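PDB 3JTX: aminotransferase from Neisseria meningitidis Z2491, which probably catalyses the transfer of amino groups between amino acids and keto acids with pyridoxal phosphate as cofactor, as class I and II aminotransferases do. Local coordinates for residues Y210-D216 / L322-Y328; D91-L95 / A261-F267; M30-H36 / K348-L354. One frame throughout, in Å; residues are numbered along the deposited sequence.

Contact 1. Residues Y210-D216 / L322-Y328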
loop_
_atom_site.group_PDB
_atom_site.type_symbol
_atom_site.label_atom_id
_atom_site.label_comp_id
_atom_site.label_asym_id
_atom_site.label_seq_id
_atom_site.Cartn_x
_atom_site.Cartn_y
_atom_site.Cartn_z
ATOM N N TYR A 210 -19.432 4.929 3.197
ATOM C CA TYR A 210 -20.866 4.643 2.898
ATOM C C TYR A 210 -21.661 5.887 2.495
ATOM O O TYR A 210 -22.887 5.828 2.386
ATOM C CB TYR A 210 -21.556 3.927 4.075
ATOM C CG TYR A 210 -20.987 2.549 4.322
ATOM C CD1 TYR A 210 -21.455 1.441 3.613
ATOM C CD2 TYR A 210 -19.948 2.357 5.237
ATOM C CE1 TYR A 210 -20.916 0.175 3.828
ATOM C CE2 TYR A 210 -19.397 1.097 5.448
ATOM C CZ TYR A 210 -19.884 0.011 4.748
ATOM O OH TYR A 210 -19.347 -1.238 4.960
ATOM N N SER A 211 -20.987 7.012 2.256
ATOM C CA SER A 211 -21.692 8.285 2.006
ATOM C C SER A 211 -22.742 8.230 0.889
ATOM O O SER A 211 -23.691 9.038 0.888
ATOM C CB SER A 211 -20.697 9.405 1.670
ATOM O OG SER A 211 -20.123 9.202 0.395
ATOM N N GLU A 212 -22.565 7.323 -0.077
ATOM C CA GLU A 212 -23.462 7.263 -1.241
ATOM C C GLU A 212 -24.543 6.205 -1.141
ATOM O O GLU A 212 -25.369 6.110 -2.032
ATOM C CB GLU A 212 -22.669 7.045 -2.535
ATOM C CG GLU A 212 -21.581 8.080 -2.740
ATOM C CD GLU A 212 -22.127 9.466 -2.552
ATOM O OE1 GLU A 212 -22.950 9.872 -3.392
ATOM O OE2 GLU A 212 -21.791 10.116 -1.535
ATOM N N ILE A 213 -24.546 5.413 -0.070
ATOM C CA ILE A 213 -25.586 4.406 0.122
ATOM C C ILE A 213 -26.616 4.978 1.100
ATOM O O ILE A 213 -26.430 4.918 2.326
ATOM C CB ILE A 213 -25.008 3.051 0.623
ATOM C CG1 ILE A 213 -23.796 2.607 -0.230
ATOM C CG2 ILE A 213 -26.086 2.002 0.624
ATOM C CD1 ILE A 213 -24.042 2.509 -1.711
ATOM N N TYR A 214 -27.682 5.550 0.533
ATOM C CA TYR A 214 -28.715 6.249 1.296
ATOM C C TYR A 214 -30.067 6.157 0.596
ATOM O O TYR A 214 -30.161 5.655 -0.523
ATOM C CB TYR A 214 -28.331 7.727 1.528
ATOM C CG TYR A 214 -28.130 8.566 0.268
ATOM C CD1 TYR A 214 -29.212 9.124 -0.406
ATOM C CD2 TYR A 214 -26.859 8.817 -0.230
ATOM C CE1 TYR A 214 -29.031 9.899 -1.559
ATOM C CE2 TYR A 214 -26.664 9.579 -1.384
ATOM C CZ TYR A 214 -27.764 10.123 -2.043
ATOM O OH TYR A 214 -27.600 10.897 -3.182
ATOM N N PHE A 215 -31.100 6.669 1.257
ATOM C CA PHE A 215 -32.479 6.479 0.840
ATOM C C PHE A 215 -33.197 7.790 0.571
ATOM O O PHE A 215 -32.843 8.836 1.121
ATOM C CB PHE A 215 -33.219 5.676 1.923
ATOM C CG PHE A 215 -32.410 4.526 2.443
ATOM C CD1 PHE A 215 -32.104 3.456 1.615
ATOM C CD2 PHE A 215 -31.889 4.549 3.726
ATOM C CE1 PHE A 215 -31.305 2.412 2.058
ATOM C CE2 PHE A 215 -31.090 3.513 4.178
ATOM C CZ PHE A 215 -30.795 2.441 3.346
ATOM N N ASP A 216 -34.186 7.722 -0.321
ATOM C CA ASP A 216 -35.214 8.757 -0.446
ATOM C C ASP A 216 -34.661 10.181 -0.526
ATOM O O ASP A 216 -35.238 11.104 0.052
ATOM C CB ASP A 216 -36.188 8.638 0.744
ATOM C CG ASP A 216 -36.999 7.328 0.727
ATOM O OD1 ASP A 216 -37.677 7.073 -0.296
ATOM O OD2 ASP A 216 -36.996 6.567 1.733
ATOM N N LEU A 322 -35.817 1.976 9.133
ATOM C CA LEU A 322 -34.827 2.264 8.100
ATOM C C LEU A 322 -33.623 2.949 8.747
ATOM O O LEU A 322 -33.798 3.865 9.520
ATOM C CB LEU A 322 -35.454 3.192 7.068
ATOM C CG LEU A 322 -34.796 3.404 5.714
ATOM C CD1 LEU A 322 -34.759 2.134 4.894
ATOM C CD2 LEU A 322 -35.603 4.480 4.989
ATOM N N PRO A 323 -32.392 2.485 8.465
ATOM C CA PRO A 323 -31.234 3.208 9.006
ATOM C C PRO A 323 -31.034 4.565 8.321
ATOM O O PRO A 323 -31.705 4.851 7.309
ATOM C CB PRO A 323 -30.075 2.269 8.700
ATOM C CG PRO A 323 -30.499 1.552 7.468
ATOM C CD PRO A 323 -31.996 1.397 7.557
ATOM N N ASP A 324 -30.138 5.398 8.856
ATOM C CA ASP A 324 -29.881 6.720 8.251
ATOM C C ASP A 324 -29.287 6.517 6.855
ATOM O O ASP A 324 -29.599 7.255 5.912
ATOM C CB ASP A 324 -28.903 7.577 9.082
ATOM C CG ASP A 324 -29.459 8.016 10.445
ATOM O OD1 ASP A 324 -30.677 7.927 10.688
ATOM O OD2 ASP A 324 -28.653 8.478 11.287
ATOM N N ALA A 325 -28.394 5.541 6.752
ATOM C CA ALA A 325 -27.698 5.215 5.503
ATOM C C ALA A 325 -26.967 3.872 5.655
ATOM O O ALA A 325 -27.128 3.194 6.664
ATOM C CB ALA A 325 -26.718 6.349 5.116
ATOM N N SER A 326 -26.146 3.514 4.668
ATOM C CA SER A 326 -25.438 2.220 4.589
ATOM C C SER A 326 -26.379 1.100 4.145
ATOM O O SER A 326 -27.584 1.318 4.011
ATOM C CB SER A 326 -24.735 1.823 5.889
ATOM O OG SER A 326 -25.570 1.018 6.717
ATOM N N PHE A 327 -25.789 -0.068 3.874
ATOM C CA PHE A 327 -26.546 -1.268 3.519
ATOM C C PHE A 327 -26.723 -2.261 4.671
ATOM O O PHE A 327 -27.044 -3.438 4.441
ATOM C CB PHE A 327 -26.020 -1.934 2.213
ATOM C CG PHE A 327 -24.543 -2.280 2.188
ATOM C CD1 PHE A 327 -23.963 -3.108 3.141
ATOM C CD2 PHE A 327 -23.745 -1.843 1.128
ATOM C CE1 PHE A 327 -22.624 -3.461 3.060
ATOM C CE2 PHE A 327 -22.403 -2.180 1.051
ATOM C CZ PHE A 327 -21.841 -2.996 2.017
ATOM N N TYR A 328 -26.581 -1.787 5.906
ATOM C CA TYR A 328 -26.776 -2.635 7.087
ATOM C C TYR A 328 -28.091 -2.358 7.782
ATOM O O TYR A 328 -28.570 -1.211 7.798
ATOM C CB TYR A 328 -25.647 -2.431 8.098
ATOM C CG TYR A 328 -24.302 -2.722 7.519
ATOM C CD1 TYR A 328 -23.919 -4.032 7.203
ATOM C CD2 TYR A 328 -23.406 -1.699 7.279
ATOM C CE1 TYR A 328 -22.661 -4.298 6.659
ATOM C CE2 TYR A 328 -22.152 -1.951 6.735
ATOM C CZ TYR A 328 -21.777 -3.240 6.435
ATOM O OH TYR A 328 -20.530 -3.452 5.861
HETATM O O HOH W 1 -30.898 8.020 3.819
#
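Y210 reaches across to S326, F327 and Y328 in the cofactor site of a fold-type I pyridoxal-phosphate enzyme, where a loop after strand 203-207 of the large-domain sheet meets the loop leading into strand 328-332. Followed outward from CB, its side chain has CG anti to the carbonyl carbon (chi1 -65°), which brings the ring over to S326, CD1 lying 4.0 Å from S326 CB. Next, the ring edge at CE1 points into the face of F327, a T-shaped pair with planes at 85°. CZ then touches Y328 CE2, and the ring takes the edge of Y328 in a second, offset edge-to-face pair at 64°. At the tip, Y210 OH receives a hydrogen bond from Y328 OH, 2.7 Å away and near the plane of the Y328 ring. The same Y210 hydroxyl bonds O3 of the pyridoxal phosphate carried by the modified lysine at position 245, so Y328, as a second-shell residue, probably helps to hold Y210 against the cofactor.

Beside the aromatic cluster, a hydrogen bond from S326 N to I213 O (2.7 Å) joins the backbones, while I213 CG2 packs against the S326 carbonyl. S326 O is buried with no polar partner in the model, and F215 CZ lies near it. The F215 ring carries L322 CD1 over the centre of one face, a CH-pi contact 4.0 Å from the centroid, and has P323 O at its edge; helix 294-314 adds F307 and Q304 around it. A water bridges F215 N and D324 O. S326 itself forms an ST turn: its OG donates to A325 O, on a lone pair in the carbonyl plane, and accepts Y328 N at 3.1 Å.

Contact 2. Residues D91-L95 / A261-F267; sequences DNEIL and AELLKNF
L264 and L95 make the apolar core of this contact. Their side chains slide past each other in opposite directions, with L95 CD1 4.0 Å from L264 CD2 and also resting against the backbone oxygen of L264. The two methyls of L264 divide the work: CD2 meets L95, while CD1 presses on the peptide that follows E93, 3.3 Å from E93 O. With CG anti to its own carbonyl carbon (chi1 -69°), L264 directs this fork at the incoming chain. One turn further along the helix, F267 CD2 makes a looser contact with L95 CD1, and the F267 ring also meets F107 of helix 100-111 edge-to-face.

These residues sit at one margin of the seven-stranded mixed sheet of the large domain. Strand 94-97 is an outermost strand within the chain and runs antiparallel to strand 255-259, which passes straight into helix 261-274; V257 of that strand touches both L95 and L264. The contact therefore packs the first turns of the helix against the chain entering the edge strand.

Polar links between the segments run through water, without a direct hydrogen bond. One water donates to both N92 O and A261 O, the latter at 2.6 Å. Another accepts from A261 N, at the start of the helix, and donates to E93 OE2, 2.7 Å away; the other carboxylate oxygen, E93 OE1, is held by D89 N and a salt bridge to R234.

At the more exposed end the contacts are of carbon with oxygen: A261 CB lies 3.4 Å from N92 O, and A261 CA makes a CA-H...O contact of 3.4 Å with the same N92 O.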
loop_
_atom_site.group_PDB
_atom_site.type_symbol
_atom_site.label_atom_id
_atom_site.label_comp_id
_atom_site.label_asym_id
_atom_site.label_seq_id
_atom_site.Cartn_x
_atom_site.Cartn_y
_atom_site.Cartn_z
ATOM N N ASP A 91 -5.033 21.106 -5.539
ATOM C CA ASP A 91 -3.568 21.283 -5.439
ATOM C C ASP A 91 -2.973 20.959 -4.065
ATOM O O ASP A 91 -1.773 20.683 -3.988
ATOM C CB ASP A 91 -3.162 22.740 -5.744
ATOM C CG ASP A 91 -3.434 23.162 -7.184
ATOM O OD1 ASP A 91 -3.407 22.314 -8.100
ATOM O OD2 ASP A 91 -3.638 24.377 -7.400
ATOM N N ASN A 92 -3.753 21.031 -2.976
ATOM C CA ASN A 92 -3.136 20.790 -1.672
ATOM C C ASN A 92 -4.014 20.164 -0.590
ATOM O O ASN A 92 -3.497 19.823 0.463
ATOM C CB ASN A 92 -2.426 22.050 -1.149
ATOM C CG ASN A 92 -3.370 23.213 -0.902
ATOM O OD1 ASN A 92 -4.582 23.058 -0.876
ATOM N ND2 ASN A 92 -2.797 24.392 -0.702
ATOM N N GLU A 93 -5.300 19.931 -0.871
ATOM C CA GLU A 93 -6.227 19.368 0.128
ATOM C C GLU A 93 -6.742 17.970 -0.173
ATOM O O GLU A 93 -7.614 17.469 0.539
ATOM C CB GLU A 93 -7.419 20.305 0.331
ATOM C CG GLU A 93 -7.056 21.601 1.037
ATOM C CD GLU A 93 -8.255 22.476 1.349
ATOM O OE1 GLU A 93 -9.011 22.813 0.412
ATOM O OE2 GLU A 93 -8.428 22.834 2.541
ATOM N N ILE A 94 -6.202 17.337 -1.212
ATOM C CA ILE A 94 -6.643 16.018 -1.648
ATOM C C ILE A 94 -5.450 15.120 -2.002
ATOM O O ILE A 94 -4.579 15.516 -2.764
ATOM C CB ILE A 94 -7.546 16.131 -2.897
ATOM C CG1 ILE A 94 -8.733 17.047 -2.608
ATOM C CG2 ILE A 94 -7.998 14.729 -3.372
ATOM C CD1 ILE A 94 -9.754 17.169 -3.725
ATOM N N LEU A 95 -5.404 13.909 -1.450
ATOM C CA LEU A 95 -4.461 12.873 -1.943
ATOM C C LEU A 95 -5.231 11.628 -2.345
ATOM O O LEU A 95 -6.100 11.164 -1.601
ATOM C CB LEU A 95 -3.421 12.470 -0.882
ATOM C CG LEU A 95 -2.369 13.502 -0.469
ATOM C CD1 LEU A 95 -1.452 12.936 0.672
ATOM C CD2 LEU A 95 -1.554 13.977 -1.716
ATOM N N ALA A 261 -4.492 20.784 4.577
ATOM C CA ALA A 261 -3.328 20.802 3.663
ATOM C C ALA A 261 -1.988 20.533 4.336
ATOM O O ALA A 261 -1.097 19.931 3.723
ATOM C CB ALA A 261 -3.251 22.154 2.896
ATOM N N GLU A 262 -1.824 20.997 5.573
ATOM C CA GLU A 262 -0.562 20.808 6.300
ATOM C C GLU A 262 -0.379 19.344 6.695
ATOM O O GLU A 262 0.710 18.781 6.550
ATOM C CB GLU A 262 -0.494 21.717 7.529
ATOM C CG GLU A 262 0.814 21.594 8.321
ATOM N N LEU A 263 -1.449 18.721 7.177
ATOM C CA LEU A 263 -1.424 17.268 7.438
ATOM C C LEU A 263 -1.085 16.466 6.177
ATOM O O LEU A 263 -0.306 15.517 6.216
ATOM C CB LEU A 263 -2.772 16.784 8.004
ATOM C CG LEU A 263 -3.119 17.264 9.433
ATOM C CD1 LEU A 263 -4.420 16.582 9.898
ATOM C CD2 LEU A 263 -1.963 17.034 10.429
ATOM N N LEU A 264 -1.673 16.845 5.055
ATOM C CA LEU A 264 -1.477 16.086 3.835
ATOM C C LEU A 264 -0.091 16.281 3.255
ATOM O O LEU A 264 0.441 15.369 2.615
ATOM C CB LEU A 264 -2.551 16.447 2.824
ATOM C CG LEU A 264 -3.950 15.957 3.215
ATOM C CD1 LEU A 264 -4.969 16.385 2.183
ATOM C CD2 LEU A 264 -4.004 14.445 3.372
ATOM N N LYS A 265 0.499 17.469 3.449
ATOM C CA LYS A 265 1.880 17.699 3.021
ATOM C C LYS A 265 2.805 16.684 3.684
ATOM O O LYS A 265 3.647 16.041 3.018
ATOM C CB LYS A 265 2.317 19.133 3.363
ATOM C CG LYS A 265 3.703 19.506 2.886
ATOM C CD LYS A 265 4.001 20.968 3.260
ATOM C CE LYS A 265 5.352 21.414 2.723
ATOM N NZ LYS A 265 6.485 20.680 3.373
ATOM N N ASN A 266 2.646 16.526 4.997
ATOM C CA ASN A 266 3.477 15.593 5.754
ATOM C C ASN A 266 3.120 14.155 5.434
ATOM O O ASN A 266 4.014 13.318 5.285
ATOM C CB ASN A 266 3.396 15.867 7.255
ATOM C CG ASN A 266 3.992 17.207 7.616
ATOM O OD1 ASN A 266 4.950 17.658 6.981
ATOM N ND2 ASN A 266 3.425 17.866 8.613
ATOM N N PHE A 267 1.831 13.879 5.248
ATOM C CA PHE A 267 1.398 12.543 4.881
ATOM C C PHE A 267 1.985 12.122 3.520
ATOM O O PHE A 267 2.441 10.976 3.346
ATOM C CB PHE A 267 -0.129 12.477 4.861
ATOM C CG PHE A 267 -0.714 11.075 4.863
ATOM C CD1 PHE A 267 -0.042 9.986 5.414
ATOM C CD2 PHE A 267 -1.985 10.865 4.363
ATOM C CE1 PHE A 267 -0.619 8.723 5.419
ATOM C CE2 PHE A 267 -2.561 9.600 4.378
ATOM C CZ PHE A 267 -1.875 8.536 4.911
HETATM O O HOH W 2 -0.862 19.643 1.100
HETATM O O HOH W 3 -6.459 22.937 4.346
#

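Contact 3. Residues M30-H36 / K348-L354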
loop_
_atom_site.group_PDB
_atom_site.type_symbol
_atom_site.label_atom_id
_atom_site.label_comp_id
_atom_site.label_asym_id
_atom_site.label_seq_id
_atom_site.Cartn_x
_atom_site.Cartn_y
_atom_site.Cartn_z
HETATM N N MSE A 30 -30.419 -26.596 1.699
HETATM C CA MSE A 30 -30.679 -25.169 1.861
HETATM C C MSE A 30 -29.413 -24.401 1.622
HETATM O O MSE A 30 -28.441 -24.620 2.331
HETATM C CB MSE A 30 -31.144 -24.869 3.282
HETATM C CG MSE A 30 -32.602 -25.084 3.500
HETATM SE SE MSE A 30 -33.227 -23.986 5.006
HETATM C CE MSE A 30 -34.595 -25.244 5.561
ATOM N N GLU A 31 -29.438 -23.494 0.644
ATOM C CA GLU A 31 -28.271 -22.716 0.278
ATOM C C GLU A 31 -28.043 -21.683 1.380
ATOM O O GLU A 31 -28.986 -21.028 1.808
ATOM C CB GLU A 31 -28.526 -21.999 -1.054
ATOM C CG GLU A 31 -27.372 -21.185 -1.618
ATOM C CD GLU A 31 -27.798 -20.361 -2.842
ATOM O OE1 GLU A 31 -28.874 -20.641 -3.429
ATOM O OE2 GLU A 31 -27.053 -19.429 -3.216
ATOM N N ALA A 32 -26.813 -21.574 1.853
ATOM C CA ALA A 32 -26.479 -20.593 2.889
ATOM C C ALA A 32 -26.816 -19.187 2.371
ATOM O O ALA A 32 -26.616 -18.898 1.181
ATOM C CB ALA A 32 -25.004 -20.691 3.260
ATOM N N VAL A 33 -27.332 -18.325 3.252
ATOM C CA VAL A 33 -27.678 -16.947 2.890
ATOM C C VAL A 33 -26.705 -15.999 3.624
ATOM O O VAL A 33 -26.838 -15.781 4.838
ATOM C CB VAL A 33 -29.140 -16.605 3.255
ATOM C CG1 VAL A 33 -29.518 -15.236 2.711
ATOM C CG2 VAL A 33 -30.127 -17.657 2.706
ATOM N N PRO A 34 -25.716 -15.466 2.899
ATOM C CA PRO A 34 -24.651 -14.722 3.569
ATOM C C PRO A 34 -25.040 -13.275 3.816
ATOM O O PRO A 34 -24.856 -12.425 2.942
ATOM C CB PRO A 34 -23.484 -14.822 2.582
ATOM C CG PRO A 34 -24.150 -14.838 1.249
ATOM C CD PRO A 34 -25.410 -15.678 1.467
ATOM N N LEU A 35 -25.599 -12.995 4.989
ATOM C CA LEU A 35 -25.929 -11.606 5.359
ATOM C C LEU A 35 -24.956 -11.056 6.397
ATOM O O LEU A 35 -25.141 -9.942 6.919
ATOM C CB LEU A 35 -27.358 -11.508 5.880
ATOM C CG LEU A 35 -28.469 -12.140 5.024
ATOM C CD1 LEU A 35 -29.790 -11.994 5.733
ATOM C CD2 LEU A 35 -28.550 -11.549 3.607
ATOM N N HIS A 36 -23.907 -11.824 6.667
ATOM C CA HIS A 36 -22.950 -11.517 7.721
ATOM C C HIS A 36 -21.717 -10.716 7.280
ATOM O O HIS A 36 -20.982 -10.234 8.137
ATOM C CB HIS A 36 -22.472 -12.815 8.402
ATOM C CG HIS A 36 -21.765 -13.766 7.480
ATOM N ND1 HIS A 36 -22.258 -14.106 6.233
ATOM C CD2 HIS A 36 -20.620 -14.474 7.637
ATOM C CE1 HIS A 36 -21.433 -14.963 5.659
ATOM N NE2 HIS A 36 -20.439 -15.214 6.493
ATOM N N LYS A 348 -31.833 -23.348 11.525
ATOM C CA LYS A 348 -33.192 -23.516 10.986
ATOM C C LYS A 348 -33.339 -23.096 9.521
ATOM O O LYS A 348 -34.215 -23.604 8.841
ATOM C CB LYS A 348 -34.213 -22.726 11.800
ATOM C CG LYS A 348 -34.290 -23.076 13.271
ATOM C CD LYS A 348 -35.006 -24.375 13.522
ATOM C CE LYS A 348 -35.074 -24.701 15.018
ATOM N NZ LYS A 348 -35.400 -23.526 15.907
ATOM N N ALA A 349 -32.520 -22.156 9.048
ATOM C CA ALA A 349 -32.743 -21.540 7.719
ATOM C C ALA A 349 -31.490 -21.330 6.878
ATOM O O ALA A 349 -31.565 -20.777 5.773
ATOM C CB ALA A 349 -33.478 -20.218 7.888
ATOM N N ALA A 350 -30.340 -21.772 7.384
ATOM C CA ALA A 350 -29.057 -21.535 6.739
ATOM C C ALA A 350 -28.767 -20.054 6.568
ATOM O O ALA A 350 -28.005 -19.680 5.685
ATOM C CB ALA A 350 -28.974 -22.276 5.359
ATOM N N ILE A 351 -29.381 -19.198 7.387
ATOM C CA ILE A 351 -29.170 -17.753 7.242
ATOM C C ILE A 351 -28.017 -17.323 8.141
ATOM O O ILE A 351 -28.015 -17.612 9.337
ATOM C CB ILE A 351 -30.440 -16.924 7.575
ATOM C CG1 ILE A 351 -31.592 -17.225 6.590
ATOM C CG2 ILE A 351 -30.099 -15.411 7.563
ATOM C CD1 ILE A 351 -32.981 -16.704 7.065
ATOM N N GLN A 352 -27.058 -16.608 7.562
ATOM C CA GLN A 352 -25.882 -16.116 8.268
ATOM C C GLN A 352 -26.005 -14.603 8.591
ATOM O O GLN A 352 -25.998 -13.750 7.685
ATOM C CB GLN A 352 -24.627 -16.371 7.425
ATOM C CG GLN A 352 -24.363 -17.844 7.082
ATOM C CD GLN A 352 -23.261 -18.012 6.034
ATOM O OE1 GLN A 352 -23.446 -17.692 4.863
ATOM N NE2 GLN A 352 -22.112 -18.505 6.462
ATOM N N VAL A 353 -26.131 -14.291 9.877
ATOM C CA VAL A 353 -26.044 -12.906 10.369
ATOM C C VAL A 353 -24.910 -12.803 11.380
ATOM O O VAL A 353 -24.466 -13.811 11.914
ATOM C CB VAL A 353 -27.375 -12.403 10.991
ATOM C CG1 VAL A 353 -28.510 -12.535 9.977
ATOM C CG2 VAL A 353 -27.714 -13.139 12.295
ATOM N N LEU A 354 -24.436 -11.588 11.642
ATOM C CA LEU A 354 -23.256 -11.389 12.506
ATOM C C LEU A 354 -23.651 -10.958 13.927
ATOM O O LEU A 354 -24.210 -9.862 14.102
ATOM C CB LEU A 354 -22.340 -10.331 11.895
ATOM C CG LEU A 354 -20.915 -10.274 12.472
ATOM C CD1 LEU A 354 -20.169 -11.590 12.229
ATOM C CD2 LEU A 354 -20.133 -9.113 11.883
#
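Q352 and H36 form the close-packed end of this contact, lying side by side and pointing the same way. Q352 CB sits over one face of the imidazole in a CH-pi contact, 3.9 Å from the ring centroid, while Q352 OE1 comes 3.5 Å from H36 CE1; the amide and ring planes are 38° apart. The ring is placed there by a chi1 of 61°, which sets H36 CG between its backbone N and carbonyl carbon. H36 ND1 is buried here with no polar partner in the model.

Between the segments runs a short parallel two-stranded sheet, 33-34 with 351-352, which brings the N-terminal part of the chain into the small domain beside its C-terminal part, as in fold-type I enzymes. Its backbone hydrogen bonds run from V33 N to A350 O and Q352 N to V33 O, both 2.9 Å, and from L35 N to Q352 O at 2.8 Å with a more bent N-H...O angle of 131°. V33 and I351 share the face opposite Q352, and L35 CD1 reaches I351 CG2 at 3.9 Å. Helix 381-394 backs this apolar side through T383, A387 and I391.

Toward M30, itself exposed, the pairing gives way to sparser contact. A350, with positive phi, turns the chain out of helix 338-349 and points its buried methyl at M30 CB, 4.0 Å away. Beyond it the selenomethionine rests its SE against the A349 backbone, 3.7 Å from A349 C.

How the contacts relate
Starting near the N terminus, segment 30-36 opens contact 3, whose loop closes only at 348-354, after 311 intervening residues; both other contacts lie within that span. Segment 91-95 opens contact 2 and 210-216 opens contact 1. Contact 2 closes first, at 261-267, and contact 1 later, at 322-328, so these two loops cross. Contact 2 ties edge strand 94-97 of the large-domain sheet to helix 261-274, and contact 3 ties strand 33-34 to strand 351-352 in the small domain, on opposite sides of the chain's centre. Between them, at the cofactor, contact 1 joins the loop after strand 203-207 to the loop before strand 328-332, its nearest atoms about 6 Å from contact 3.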